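Long-range contacts in putative 4-Hydroxy-2-oxoglutarate aldolase / 2-dehydro-3-deoxyphosphogluconate aldolase (Yersinia enterocolitica, PDB 3LM7), which is a putative aldolase of the KDGP aldolase family, with a TIM-barrel fold, whose precise function is not established: residues A[15-20]-A[218-223]; A[190-195]-A[214-219]; A[200-205]-A[244-249]; A[70-75]-A[96-101]; A[40-45]-A[55-60]. All blocks are in the same frame, centred on the assembly; numbering follows the deposited sequence.

Interaction 1 (A[15-20]-A[218-223])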
# COMPACT_ATOMS: atom_id res chain seq x y z
N VAL A 15 -4.89 8.36 -1.67
CA VAL A 15 -5.36 9.50 -0.84
C VAL A 15 -6.83 9.70 -0.94
O VAL A 15 -7.36 9.75 -2.10
CB VAL A 15 -4.70 10.84 -1.24
CG1 VAL A 15 -5.31 12.01 -0.36
CG2 VAL A 15 -3.18 10.72 -1.04
N CYS A 16 -7.50 9.86 0.22
CA CYS A 16 -8.95 10.12 0.21
C CYS A 16 -9.19 11.30 1.14
O CYS A 16 -8.69 11.33 2.27
CB CYS A 16 -9.73 8.86 0.69
SG CYS A 16 -11.55 9.09 0.55
N LEU A 17 -9.95 12.29 0.69
CA LEU A 17 -10.20 13.45 1.54
C LEU A 17 -11.19 13.06 2.62
O LEU A 17 -12.00 12.16 2.43
CB LEU A 17 -10.84 14.62 0.70
CG LEU A 17 -10.00 15.06 -0.48
CD1 LEU A 17 -10.84 16.15 -1.20
CD2 LEU A 17 -8.61 15.65 -0.06
N ASN A 18 -11.18 13.80 3.73
CA ASN A 18 -12.24 13.71 4.70
C ASN A 18 -12.69 15.10 5.13
O ASN A 18 -11.90 15.87 5.71
CB ASN A 18 -11.76 12.78 5.89
CG ASN A 18 -12.86 12.40 6.91
OD1 ASN A 18 -12.86 11.23 7.44
ND2 ASN A 18 -13.72 13.33 7.27
N VAL A 19 -13.99 15.43 4.92
CA VAL A 19 -14.44 16.79 5.21
C VAL A 19 -15.81 16.61 5.78
O VAL A 19 -16.41 15.54 5.63
CB VAL A 19 -14.47 17.71 3.87
CG1 VAL A 19 -13.11 17.71 3.17
CG2 VAL A 19 -15.51 17.16 2.86
N LEU A 20 -16.33 17.61 6.46
CA LEU A 20 -17.64 17.51 7.10
C LEU A 20 -18.76 17.98 6.18
O LEU A 20 -18.56 18.87 5.37
CB LEU A 20 -17.67 18.40 8.36
CG LEU A 20 -16.66 18.02 9.45
CD1 LEU A 20 -16.79 18.98 10.64
CD2 LEU A 20 -16.74 16.48 9.87
N PRO A 218 -6.43 12.82 4.77
CA PRO A 218 -6.28 14.09 5.50
C PRO A 218 -7.65 14.63 5.85
O PRO A 218 -8.59 14.44 5.06
CB PRO A 218 -5.61 15.01 4.47
CG PRO A 218 -6.00 14.49 3.15
CD PRO A 218 -6.06 12.93 3.34
N HIS A 219 -7.77 15.31 7.00
CA HIS A 219 -9.04 15.87 7.40
C HIS A 219 -8.98 17.36 7.24
O HIS A 219 -8.00 17.95 7.67
CB HIS A 219 -9.32 15.53 8.88
CG HIS A 219 -9.57 14.08 9.10
ND1 HIS A 219 -10.71 13.63 9.72
CD2 HIS A 219 -8.84 12.98 8.77
CE1 HIS A 219 -10.67 12.30 9.79
NE2 HIS A 219 -9.54 11.88 9.25
N ILE A 220 -10.00 17.96 6.62
CA ILE A 220 -10.02 19.42 6.39
C ILE A 220 -11.37 19.98 6.79
O ILE A 220 -12.37 19.65 6.21
CB ILE A 220 -9.71 19.80 4.91
CG1 ILE A 220 -8.58 18.93 4.30
CG2 ILE A 220 -9.37 21.31 4.85
CD1 ILE A 220 -9.07 17.55 3.74
N TYR A 221 -11.38 20.77 7.84
CA TYR A 221 -12.61 21.11 8.55
C TYR A 221 -12.80 22.64 8.46
O TYR A 221 -13.02 23.14 7.37
CB TYR A 221 -12.53 20.64 10.00
CG TYR A 221 -12.50 19.12 10.19
CD1 TYR A 221 -13.06 18.25 9.25
CD2 TYR A 221 -11.97 18.58 11.33
CE1 TYR A 221 -13.02 16.82 9.42
CE2 TYR A 221 -11.99 17.17 11.55
CZ TYR A 221 -12.51 16.32 10.60
OH TYR A 221 -12.53 14.96 10.86
N SER A 222 -12.66 23.38 9.56
CA SER A 222 -13.23 24.74 9.56
C SER A 222 -12.62 25.68 8.50
O SER A 222 -13.27 26.63 8.11
CB SER A 222 -13.13 25.37 10.97
OG SER A 222 -11.76 25.55 11.28
N SER A 223 -11.37 25.44 8.06
CA SER A 223 -10.74 26.31 7.11
C SER A 223 -11.49 26.29 5.73
O SER A 223 -11.31 27.18 4.91
CB SER A 223 -9.30 25.84 6.89
OG SER A 223 -9.36 24.55 6.32
O HOH W 1 -14.44 13.08 9.88
O HOH W 2 -15.13 20.25 6.40

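Interaction 2 (A[190-195]-A[214-219])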
# COMPACT_ATOMS: atom_id res chain seq x y z
N LEU A 190 -2.47 6.75 7.69
CA LEU A 190 -2.32 7.97 8.47
C LEU A 190 -3.35 9.03 8.10
O LEU A 190 -3.61 9.27 6.89
CB LEU A 190 -0.90 8.54 8.20
CG LEU A 190 -0.43 9.81 8.97
CD1 LEU A 190 -0.64 9.67 10.50
CD2 LEU A 190 1.09 10.04 8.68
N GLU A 191 -3.92 9.69 9.13
CA GLU A 191 -4.95 10.69 8.92
C GLU A 191 -4.54 11.97 9.63
O GLU A 191 -4.89 12.19 10.82
CB GLU A 191 -6.31 10.16 9.45
CG GLU A 191 -6.60 8.71 8.98
CD GLU A 191 -8.04 8.32 9.15
OE1 GLU A 191 -8.89 9.21 9.41
OE2 GLU A 191 -8.36 7.15 8.88
N PRO A 192 -3.75 12.83 8.95
CA PRO A 192 -3.38 14.09 9.61
C PRO A 192 -4.59 14.99 9.81
O PRO A 192 -5.45 15.11 8.91
CB PRO A 192 -2.41 14.76 8.63
CG PRO A 192 -2.73 14.13 7.30
CD PRO A 192 -3.22 12.73 7.58
N THR A 193 -4.72 15.59 11.00
CA THR A 193 -5.97 16.32 11.31
C THR A 193 -5.59 17.49 12.22
O THR A 193 -4.83 17.30 13.22
CB THR A 193 -6.98 15.47 12.14
OG1 THR A 193 -7.27 14.22 11.50
CG2 THR A 193 -8.31 16.18 12.37
N GLY A 194 -6.18 18.66 11.93
CA GLY A 194 -6.08 19.81 12.82
C GLY A 194 -5.31 20.94 12.19
O GLY A 194 -4.10 20.84 12.02
N GLY A 195 -6.01 21.99 11.79
CA GLY A 195 -5.33 23.19 11.25
C GLY A 195 -4.91 23.08 9.80
O GLY A 195 -4.08 23.87 9.34
N THR A 214 0.99 4.28 2.66
CA THR A 214 0.19 3.63 1.64
C THR A 214 -1.20 4.28 1.43
O THR A 214 -1.64 4.43 0.27
CB THR A 214 0.04 2.16 1.95
OG1 THR A 214 1.39 1.64 2.00
CG2 THR A 214 -0.64 1.44 0.78
N LYS A 215 -1.87 4.62 2.53
CA LYS A 215 -3.14 5.35 2.44
C LYS A 215 -3.09 6.53 3.35
O LYS A 215 -2.75 6.39 4.57
CB LYS A 215 -4.29 4.44 2.89
CG LYS A 215 -4.37 3.08 2.08
CD LYS A 215 -5.08 3.22 0.83
CE LYS A 215 -5.39 1.88 0.15
NZ LYS A 215 -4.18 1.40 -0.52
N VAL A 216 -3.49 7.67 2.82
CA VAL A 216 -3.48 8.91 3.59
C VAL A 216 -4.87 9.50 3.53
O VAL A 216 -5.45 9.58 2.44
CB VAL A 216 -2.46 9.95 3.01
CG1 VAL A 216 -2.38 11.15 3.97
CG2 VAL A 216 -1.09 9.26 2.85
N ILE A 217 -5.44 9.85 4.68
CA ILE A 217 -6.82 10.39 4.73
C ILE A 217 -6.71 11.72 5.50
O ILE A 217 -6.81 11.77 6.71
CB ILE A 217 -7.85 9.41 5.41
CG1 ILE A 217 -7.92 8.09 4.62
CG2 ILE A 217 -9.30 10.10 5.49
CD1 ILE A 217 -8.79 6.94 5.35
N PRO A 218 -6.43 12.82 4.77
CA PRO A 218 -6.28 14.09 5.50
C PRO A 218 -7.65 14.63 5.85
O PRO A 218 -8.59 14.44 5.06
CB PRO A 218 -5.61 15.01 4.47
CG PRO A 218 -6.00 14.49 3.15
CD PRO A 218 -6.06 12.93 3.34
N HIS A 219 -7.77 15.31 7.00
CA HIS A 219 -9.04 15.87 7.40
C HIS A 219 -8.98 17.36 7.24
O HIS A 219 -8.00 17.95 7.67
CB HIS A 219 -9.32 15.53 8.88
CG HIS A 219 -9.57 14.08 9.10
ND1 HIS A 219 -10.71 13.63 9.72
CD2 HIS A 219 -8.84 12.98 8.77
CE1 HIS A 219 -10.67 12.30 9.79
NE2 HIS A 219 -9.54 11.88 9.25
O HOH W 3 -7.48 19.65 9.74

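Interaction 3 (A[200-205]-A[244-249])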
# COMPACT_ATOMS: atom_id res chain seq x y z
N ASN A 200 -1.60 24.85 3.31
CA ASN A 200 -0.61 23.88 3.87
C ASN A 200 -0.94 22.42 3.51
O ASN A 200 -0.20 21.52 3.84
CB ASN A 200 -0.40 24.06 5.38
CG ASN A 200 -1.67 23.82 6.17
OD1 ASN A 200 -2.59 23.11 5.73
ND2 ASN A 200 -1.75 24.41 7.35
N PHE A 201 -2.06 22.22 2.81
CA PHE A 201 -2.55 20.88 2.50
C PHE A 201 -1.54 20.16 1.66
O PHE A 201 -1.20 19.03 1.98
CB PHE A 201 -3.87 20.98 1.73
CG PHE A 201 -4.39 19.63 1.24
CD1 PHE A 201 -5.11 18.82 2.11
CD2 PHE A 201 -4.19 19.22 -0.09
CE1 PHE A 201 -5.64 17.55 1.65
CE2 PHE A 201 -4.69 17.99 -0.57
CZ PHE A 201 -5.43 17.15 0.29
N GLU A 202 -1.07 20.77 0.55
CA GLU A 202 -0.11 20.03 -0.28
C GLU A 202 1.13 19.57 0.52
O GLU A 202 1.51 18.40 0.44
CB GLU A 202 0.37 20.89 -1.48
CG GLU A 202 1.43 20.16 -2.30
CD GLU A 202 1.71 20.91 -3.60
OE1 GLU A 202 0.97 21.85 -3.95
OE2 GLU A 202 2.65 20.52 -4.25
N GLN A 203 1.71 20.46 1.32
CA GLN A 203 2.93 20.09 2.00
C GLN A 203 2.64 18.97 3.03
O GLN A 203 3.37 18.01 3.11
CB GLN A 203 3.52 21.32 2.69
CG GLN A 203 4.83 20.96 3.44
CD GLN A 203 5.39 22.18 4.20
OE1 GLN A 203 4.88 23.28 4.06
NE2 GLN A 203 6.38 21.95 5.06
N ILE A 204 1.51 19.05 3.72
CA ILE A 204 1.19 18.07 4.73
C ILE A 204 0.97 16.66 4.13
O ILE A 204 1.50 15.65 4.64
CB ILE A 204 -0.05 18.55 5.60
CG1 ILE A 204 0.43 19.62 6.62
CG2 ILE A 204 -0.68 17.33 6.32
CD1 ILE A 204 -0.71 20.49 7.32
N VAL A 205 0.23 16.61 3.03
CA VAL A 205 0.08 15.36 2.31
C VAL A 205 1.38 14.89 1.65
O VAL A 205 1.69 13.69 1.72
CB VAL A 205 -1.09 15.42 1.27
CG1 VAL A 205 -1.20 14.05 0.50
CG2 VAL A 205 -2.44 15.79 2.00
N VAL A 244 -4.47 16.96 -4.94
CA VAL A 244 -4.30 15.51 -4.84
C VAL A 244 -3.87 14.95 -6.24
O VAL A 244 -2.88 14.20 -6.37
CB VAL A 244 -5.57 14.83 -4.35
CG1 VAL A 244 -5.45 13.30 -4.49
CG2 VAL A 244 -5.88 15.28 -2.81
N LYS A 245 -4.60 15.36 -7.30
CA LYS A 245 -4.25 14.85 -8.63
C LYS A 245 -2.86 15.26 -9.07
O LYS A 245 -2.18 14.55 -9.85
CB LYS A 245 -5.27 15.37 -9.68
CG LYS A 245 -6.60 14.72 -9.54
CD LYS A 245 -7.58 15.31 -10.57
CE LYS A 245 -8.90 14.56 -10.47
NZ LYS A 245 -9.79 14.95 -11.63
N LYS A 246 -2.42 16.42 -8.58
CA LYS A 246 -1.07 16.92 -8.92
C LYS A 246 -0.03 16.05 -8.25
O LYS A 246 0.99 15.70 -8.88
CB LYS A 246 -0.87 18.42 -8.47
CG LYS A 246 0.46 19.01 -8.94
CD LYS A 246 0.64 20.51 -8.59
CE LYS A 246 0.63 20.70 -7.08
NZ LYS A 246 0.84 22.13 -6.68
N ILE A 247 -0.25 15.74 -6.98
CA ILE A 247 0.86 15.13 -6.22
C ILE A 247 0.83 13.61 -6.16
O ILE A 247 1.87 12.96 -5.87
CB ILE A 247 1.03 15.76 -4.79
CG1 ILE A 247 -0.18 15.41 -3.93
CG2 ILE A 247 1.25 17.30 -4.88
CD1 ILE A 247 -0.07 15.99 -2.52
N VAL A 248 -0.36 13.03 -6.36
CA VAL A 248 -0.49 11.55 -6.39
C VAL A 248 -0.32 11.07 -7.84
O VAL A 248 -1.24 11.13 -8.64
CB VAL A 248 -1.81 11.08 -5.78
CG1 VAL A 248 -1.90 9.54 -5.84
CG2 VAL A 248 -1.92 11.60 -4.33
N GLN A 249 0.87 10.57 -8.15
CA GLN A 249 1.27 10.42 -9.53
C GLN A 249 1.87 9.06 -9.87
O GLN A 249 2.69 8.54 -9.08
CB GLN A 249 2.32 11.49 -9.83
CG GLN A 249 1.83 12.81 -10.31
CD GLN A 249 3.02 13.69 -10.74
OE1 GLN A 249 4.03 13.83 -9.99
NE2 GLN A 249 2.93 14.26 -11.95
OXT GLN A 249 1.64 8.50 -11.00

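Interaction 4 (A[70-75]-A[96-101])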
# COMPACT_ATOMS: atom_id res chain seq x y z
N VAL A 70 -18.20 8.27 10.13
CA VAL A 70 -18.91 8.53 11.41
C VAL A 70 -17.98 9.32 12.38
O VAL A 70 -16.90 8.84 12.69
CB VAL A 70 -19.33 7.20 12.08
CG1 VAL A 70 -20.03 7.51 13.42
CG2 VAL A 70 -20.22 6.44 11.06
N GLY A 71 -18.41 10.54 12.78
CA GLY A 71 -17.60 11.38 13.64
C GLY A 71 -17.94 11.33 15.11
O GLY A 71 -19.10 11.17 15.50
N LEU A 72 -16.92 11.48 15.94
CA LEU A 72 -17.16 11.77 17.36
C LEU A 72 -17.70 13.23 17.53
O LEU A 72 -18.67 13.43 18.19
CB LEU A 72 -15.84 11.64 18.16
CG LEU A 72 -15.18 10.23 18.09
CD1 LEU A 72 -13.64 10.37 18.19
CD2 LEU A 72 -15.78 9.29 19.16
N GLY A 73 -17.11 14.18 16.84
CA GLY A 73 -17.44 15.60 17.05
C GLY A 73 -16.17 16.22 17.65
O GLY A 73 -15.96 16.20 18.89
N ALA A 74 -15.31 16.73 16.76
CA ALA A 74 -14.02 17.36 17.16
C ALA A 74 -13.17 16.40 18.11
O ALA A 74 -12.56 16.84 19.13
CB ALA A 74 -14.29 18.80 17.81
N GLY A 75 -13.19 15.11 17.76
CA GLY A 75 -12.51 14.03 18.53
C GLY A 75 -12.97 13.87 19.99
O GLY A 75 -12.19 13.33 20.85
N ASN A 96 -14.33 7.42 12.98
CA ASN A 96 -13.36 8.12 13.80
C ASN A 96 -13.46 7.52 15.20
O ASN A 96 -14.55 7.53 15.80
CB ASN A 96 -13.70 9.61 13.91
CG ASN A 96 -13.36 10.38 12.62
OD1 ASN A 96 -12.20 10.74 12.36
ND2 ASN A 96 -14.37 10.57 11.79
N GLN A 97 -12.33 7.12 15.79
CA GLN A 97 -12.35 6.69 17.19
C GLN A 97 -11.21 7.32 18.00
O GLN A 97 -10.19 7.72 17.45
CB GLN A 97 -12.27 5.15 17.37
CG GLN A 97 -13.67 4.43 17.45
CD GLN A 97 -14.45 4.90 18.68
OE1 GLN A 97 -13.94 5.65 19.52
NE2 GLN A 97 -15.73 4.55 18.72
N VAL A 98 -11.37 7.31 19.35
CA VAL A 98 -10.24 7.55 20.27
C VAL A 98 -9.53 6.21 20.52
O VAL A 98 -10.06 5.15 20.21
CB VAL A 98 -10.69 8.23 21.58
CG1 VAL A 98 -11.25 9.64 21.19
CG2 VAL A 98 -11.69 7.39 22.38
N PHE A 99 -8.33 6.27 21.08
CA PHE A 99 -7.46 5.10 21.11
C PHE A 99 -8.21 3.95 21.82
O PHE A 99 -8.10 2.77 21.40
CB PHE A 99 -6.16 5.52 21.86
CG PHE A 99 -5.13 4.42 21.98
CD1 PHE A 99 -4.14 4.31 21.03
CD2 PHE A 99 -5.17 3.51 23.08
CE1 PHE A 99 -3.16 3.27 21.11
CE2 PHE A 99 -4.22 2.47 23.17
CZ PHE A 99 -3.19 2.38 22.19
N THR A 100 -8.98 4.29 22.86
CA THR A 100 -9.57 3.25 23.72
C THR A 100 -10.92 2.78 23.14
O THR A 100 -11.60 1.97 23.75
CB THR A 100 -9.85 3.87 25.12
OG1 THR A 100 -10.52 5.16 24.97
CG2 THR A 100 -8.53 4.09 25.86
N GLY A 101 -11.30 3.30 21.99
CA GLY A 101 -12.55 2.90 21.35
C GLY A 101 -12.36 2.07 20.09
O GLY A 101 -13.35 1.52 19.55

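Interaction 5 (A[40-45]-A[55-60])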
# COMPACT_ATOMS: atom_id res chain seq x y z
N VAL A 40 -17.38 11.85 3.79
CA VAL A 40 -18.14 12.94 4.30
C VAL A 40 -18.48 12.70 5.74
O VAL A 40 -19.14 11.66 6.05
CB VAL A 40 -19.46 13.01 3.44
CG1 VAL A 40 -20.39 14.01 4.02
CG2 VAL A 40 -19.08 13.33 2.01
N GLY A 41 -17.99 13.57 6.63
CA GLY A 41 -18.18 13.38 8.10
C GLY A 41 -19.54 13.80 8.58
O GLY A 41 -20.02 14.90 8.25
N VAL A 42 -20.20 12.94 9.34
CA VAL A 42 -21.45 13.29 10.02
C VAL A 42 -21.24 12.93 11.49
O VAL A 42 -20.72 11.87 11.80
CB VAL A 42 -22.63 12.48 9.45
CG1 VAL A 42 -24.01 12.87 10.17
CG2 VAL A 42 -22.70 12.77 7.89
N LEU A 43 -21.67 13.80 12.41
CA LEU A 43 -21.20 13.63 13.82
C LEU A 43 -22.21 13.02 14.70
O LEU A 43 -23.36 13.43 14.66
CB LEU A 43 -20.73 14.96 14.39
CG LEU A 43 -19.84 15.85 13.52
CD1 LEU A 43 -19.58 17.15 14.34
CD2 LEU A 43 -18.55 15.14 13.16
N SER A 44 -21.81 12.02 15.49
CA SER A 44 -22.73 11.38 16.46
C SER A 44 -23.35 12.37 17.45
O SER A 44 -24.49 12.21 17.87
CB SER A 44 -22.02 10.24 17.25
OG SER A 44 -20.90 10.82 17.86
N LYS A 45 -22.58 13.41 17.81
CA LYS A 45 -22.96 14.39 18.83
C LYS A 45 -24.18 15.21 18.39
O LYS A 45 -24.88 15.81 19.20
CB LYS A 45 -21.77 15.32 19.05
CG LYS A 45 -21.65 15.84 20.42
CD LYS A 45 -20.72 17.03 20.41
CE LYS A 45 -19.26 16.63 20.22
NZ LYS A 45 -18.48 17.47 21.18
N LYS A 55 -30.53 6.20 11.59
CA LYS A 55 -31.51 6.56 10.57
C LYS A 55 -30.95 7.69 9.69
O LYS A 55 -30.90 7.58 8.47
CB LYS A 55 -32.79 7.03 11.30
CG LYS A 55 -34.09 6.70 10.59
CD LYS A 55 -35.30 7.12 11.45
CE LYS A 55 -36.60 6.92 10.66
NZ LYS A 55 -36.31 7.01 9.18
N ASP A 56 -30.46 8.77 10.31
CA ASP A 56 -30.08 9.92 9.54
C ASP A 56 -28.85 9.64 8.71
O ASP A 56 -28.76 10.06 7.56
CB ASP A 56 -29.86 11.15 10.41
CG ASP A 56 -30.06 12.47 9.61
OD1 ASP A 56 -31.12 12.57 8.98
OD2 ASP A 56 -29.20 13.39 9.65
N MSE A 57 -27.87 8.95 9.31
CA MSE A 57 -26.64 8.62 8.59
C MSE A 57 -26.87 7.61 7.45
O MSE A 57 -26.21 7.68 6.43
CB MSE A 57 -25.56 8.10 9.60
CG MSE A 57 -25.19 9.21 10.57
SE MSE A 57 -23.57 8.66 11.51
CE MSE A 57 -23.52 10.04 12.88
N ARG A 58 -27.84 6.71 7.59
CA ARG A 58 -28.25 5.88 6.46
C ARG A 58 -28.79 6.74 5.31
O ARG A 58 -28.52 6.48 4.14
CB ARG A 58 -29.29 4.85 6.90
CG ARG A 58 -28.60 3.62 7.42
CD ARG A 58 -29.62 2.72 8.08
NE ARG A 58 -29.04 1.53 8.67
CZ ARG A 58 -29.71 0.76 9.54
NH1 ARG A 58 -30.98 1.07 9.88
NH2 ARG A 58 -29.16 -0.35 10.03
N GLU A 59 -29.52 7.80 5.63
CA GLU A 59 -29.97 8.68 4.56
C GLU A 59 -28.78 9.37 3.84
O GLU A 59 -28.76 9.46 2.61
CB GLU A 59 -30.98 9.73 5.11
CG GLU A 59 -32.23 9.14 5.70
CD GLU A 59 -33.22 10.23 6.22
OE1 GLU A 59 -33.27 11.33 5.64
OE2 GLU A 59 -33.92 9.95 7.20
N TYR A 60 -27.79 9.89 4.59
CA TYR A 60 -26.59 10.45 3.96
C TYR A 60 -25.88 9.41 3.12
O TYR A 60 -25.42 9.71 2.01
CB TYR A 60 -25.57 10.92 5.06
CG TYR A 60 -25.78 12.30 5.60
CD1 TYR A 60 -26.52 12.51 6.75
CD2 TYR A 60 -25.24 13.40 4.95
CE1 TYR A 60 -26.72 13.79 7.25
CE2 TYR A 60 -25.42 14.73 5.50
CZ TYR A 60 -26.13 14.86 6.65
OH TYR A 60 -26.33 16.08 7.21

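Interaction 1 (A[15-20]-A[218-223])
Residues 15-20 and 218-221 run side by side in the same direction, 17° apart, with Asn-18 bridged to His-219: Asn-18 N donates to Pro-218 O at 3.0 Å, and Ile-220 N returns a bond to Asn-18 O at 3.0 Å. A CA-H...O contact from His-219 to the same Asn-18 oxygen accompanies the pair. The carboxamide of Asn-18 lies flat over one face of the His-219 imidazole, their planes 18° apart. Swinging CG to the far side from the backbone N (chi1 -170°) places the amide there, with Asn-18 OD1 3.4 Å from His-219 CE1. Asn-18 CB makes a CH-pi contact over the same face, 3.9 Å from the ring centroid. OD1 is held by Ser-69 OG, whereas ND2 donates to a water that also binds Tyr-221 OH. That hydroxyl is in turn hydrogen-bonded to His-219 ND1, which fixes the imidazole in its rotation. Farther on, Leu-20 crosses the tyrosine at about a right angle, Leu-20 CG 3.6 Å from Tyr-221 CD1, and a second water joins Leu-20 N to Ile-220 O where direct bonding ends. Away from the histidine, Pro-218 CD rests 3.9 Å from Val-15 CG1, and Ile-220 CD1 touches Val-19 CG1 at 4.1 Å. Backbone bonding between the first strand and a segment that follows helix 201-211, in the same direction, closes the ring of parallel strands, as between first and eighth strands of a TIM barrel.

Interaction 2 (A[190-195]-A[214-219])
Glu-191 and His-219 both set CG beside the backbone N, anti to the carbonyl carbon (chi1 -47° and -69°), and the extended glutamate then brings its carboxylate to the edge of the imidazole. His-219 NE2 donates a nearly straight bond of 2.8 Å to Glu-191 OE1, arriving on the anti side of the oxygen and close to the plane of both groups; ND1, across the ring, is bound to Tyr-221 OH. OE1 also accepts from Asn-117 ND2 and His-94 NE2, while Ser-161 OG binds OE2, so the carboxylate is gripped from several directions. Thr-193 OG1 sits over the imidazole face opposite Asn-18, 3.3 Å from His-219 CG. Beneath these groups the backbones run parallel and bond in the manner of neighbouring TIM-barrel strands, with 214-219 in the place of the eighth: Leu-190 N binds Lys-215 O, Ile-217 N binds Leu-190 O at 2.9 Å, and His-219 N binds Pro-192 O at 3.0 Å. Ile-217 O, buried without a hydrogen-bond partner, receives a CA-H...O contact from Glu-191 CA at 3.1 Å. Pro-192 and Pro-218 lie alongside each other on the side facing helix 201-211, Pro-192 CG to Pro-218 CB 4.1 Å, with Val-216 CG1 4.0 Å from Pro-192 CD. Past the histidine, a water spans Gly-194 N and His-219 O.

Interaction 3 (A[200-205]-A[244-249])
Lys-246 NZ reaches Glu-202 OE1 at 2.7 Å in a salt bridge on the syn side of the oxygen, 26° out of the carboxylate plane. The two side chains cross at about a right angle, the lysine turning toward the glutamate through a bend at chi3. Just beneath the bridge, Ile-247 CG2 packs 3.6 Å from Glu-202 OE2, so the aliphatic branch lines one flank of the acid. The other branch of Ile-247 sets off between its own backbone N and carbonyl carbon (chi1 67°), and its CD1 arrives 3.8 Å from Val-205 CG1. Deeper still, Val-244 CG2 meets the edge of the Phe-201 ring, in its plane, 3.6 Å from Phe-201 CZ. The segments belong to helices 201-211 and 234-247, neighbours in the helical layer that wraps the TIM barrel; the salt bridge is on the outer side, and Phe-201 with Val-244 faces strand 17-20. In the next shell, Val-205 CG2 covers one face of the Phe-201 ring, and Leu-17 of that strand packs against both Phe-201 and Val-244. Pro-218 also touches Phe-201. Just ahead of Phe-201, Asn-200 ties the chain back to the preceding loop, its OD1 accepting from Asp-197 N and its ND2 donating to Gly-195 O.

Interaction 4 (A[70-75]-A[96-101])
Asn-96 starts out against strand 68-71, its CB 3.5 Å from Val-70 O. CG continues anti to the carbonyl carbon (chi1 -75°), which folds the amide back beside the main chain and lets ND2 donate to that same Val-70 O at 3.2 Å. This donor comes from above the carbonyl plane, 54° out of it, whereas the backbone N of Asn-96 binds the oxygen almost head-on at 3.0 Å; one carbonyl is thus held by main chain and side chain of a single residue. ND2 also lies 3.8 Å from Gly-71 CA. At the other corner of the amide, OD1 accepts from Lys-163 NZ and Asn-117 ND2. Leu-72 covers the opposite end of the residue: its CG is 3.6 Å from Asn-96 O, a buried oxygen without a hydrogen-bond partner, and its CD1 touches Val-98 CG1 at 3.9 Å. Gln-97 doubles back at chi2, and its OE1, also bound by Ser-80 OG, takes the N-H of Val-98 in its carbonyl plane, at 3.1 Å. These links tie the end of strand 68-71 and the loop after it to the chain leaving the adjacent strand 94-95. Because OD1 faces a lysine ammonium and an amide N-H together, the carboxamide is probably polarised so that ND2 becomes the stronger donor, and its flip state is fixed: oxygen toward Lys-163, nitrogen toward Val-70.

Interaction 5 (A[40-45]-A[55-60])
Strand 40-43 and helix segment 55-60 run nearly antiparallel, their directions 167° apart and their axes 9.9 Å at closest approach, the CA atoms of Val-42 and Met-57 being the nearest pair. No hydrogen bond joins them; the contact is made by side chains, and Val-42 supplies most of the strand's share. Its two methyls divide the work. CG2 sits over the centre of the Tyr-60 ring, 3.8 Å from the centroid and 8° off the normal, a CH-pi contact. CG1, which lies anti to the backbone N (chi1 -179°), meets Met-57 CG at 3.9 Å. Met-57, modelled as selenomethionine, is extended beyond CG and slides past the valine in the opposite direction. Its terminal CE thereby reaches the strand backbone, 3.5 Å from Val-42 O and 3.7 Å from Ser-44 N, filling the angle where the strand gives way to a 3-10 turn. Tyr-47 and Leu-68 also touch Val-42, and Leu-68, Val-70 and Ile-86 also touch Met-57. Helix 50-63 here packs back on the strand that precedes it in a beta-alpha-beta unit completed by strand 68-71, with helix 24-33 against Tyr-60 on one flank and helix 80-90 against Met-57 on the other.

Interactions 1 and 2 share Pro-218 and His-219: through them residues 214-221 bond to the first strand of the sheet and to strand 189-192, and both contacts are buried and rich in backbone hydrogen bonds. Interaction 4 joins neighbouring strand ends farther round the barrel, and its Asn-96 touches the same histidine, so polar side chains from these three contacts meet. Interaction 3 joins two outer helices, interaction 5 a strand to its covering helix, about 28 Å away between centres. Interaction 5 is buried and apolar, whereas interaction 3 is partly exposed and adds a salt bridge to its apolar pairs. Interaction 5 is linked by strand bonding to both interaction 1 and interaction 4.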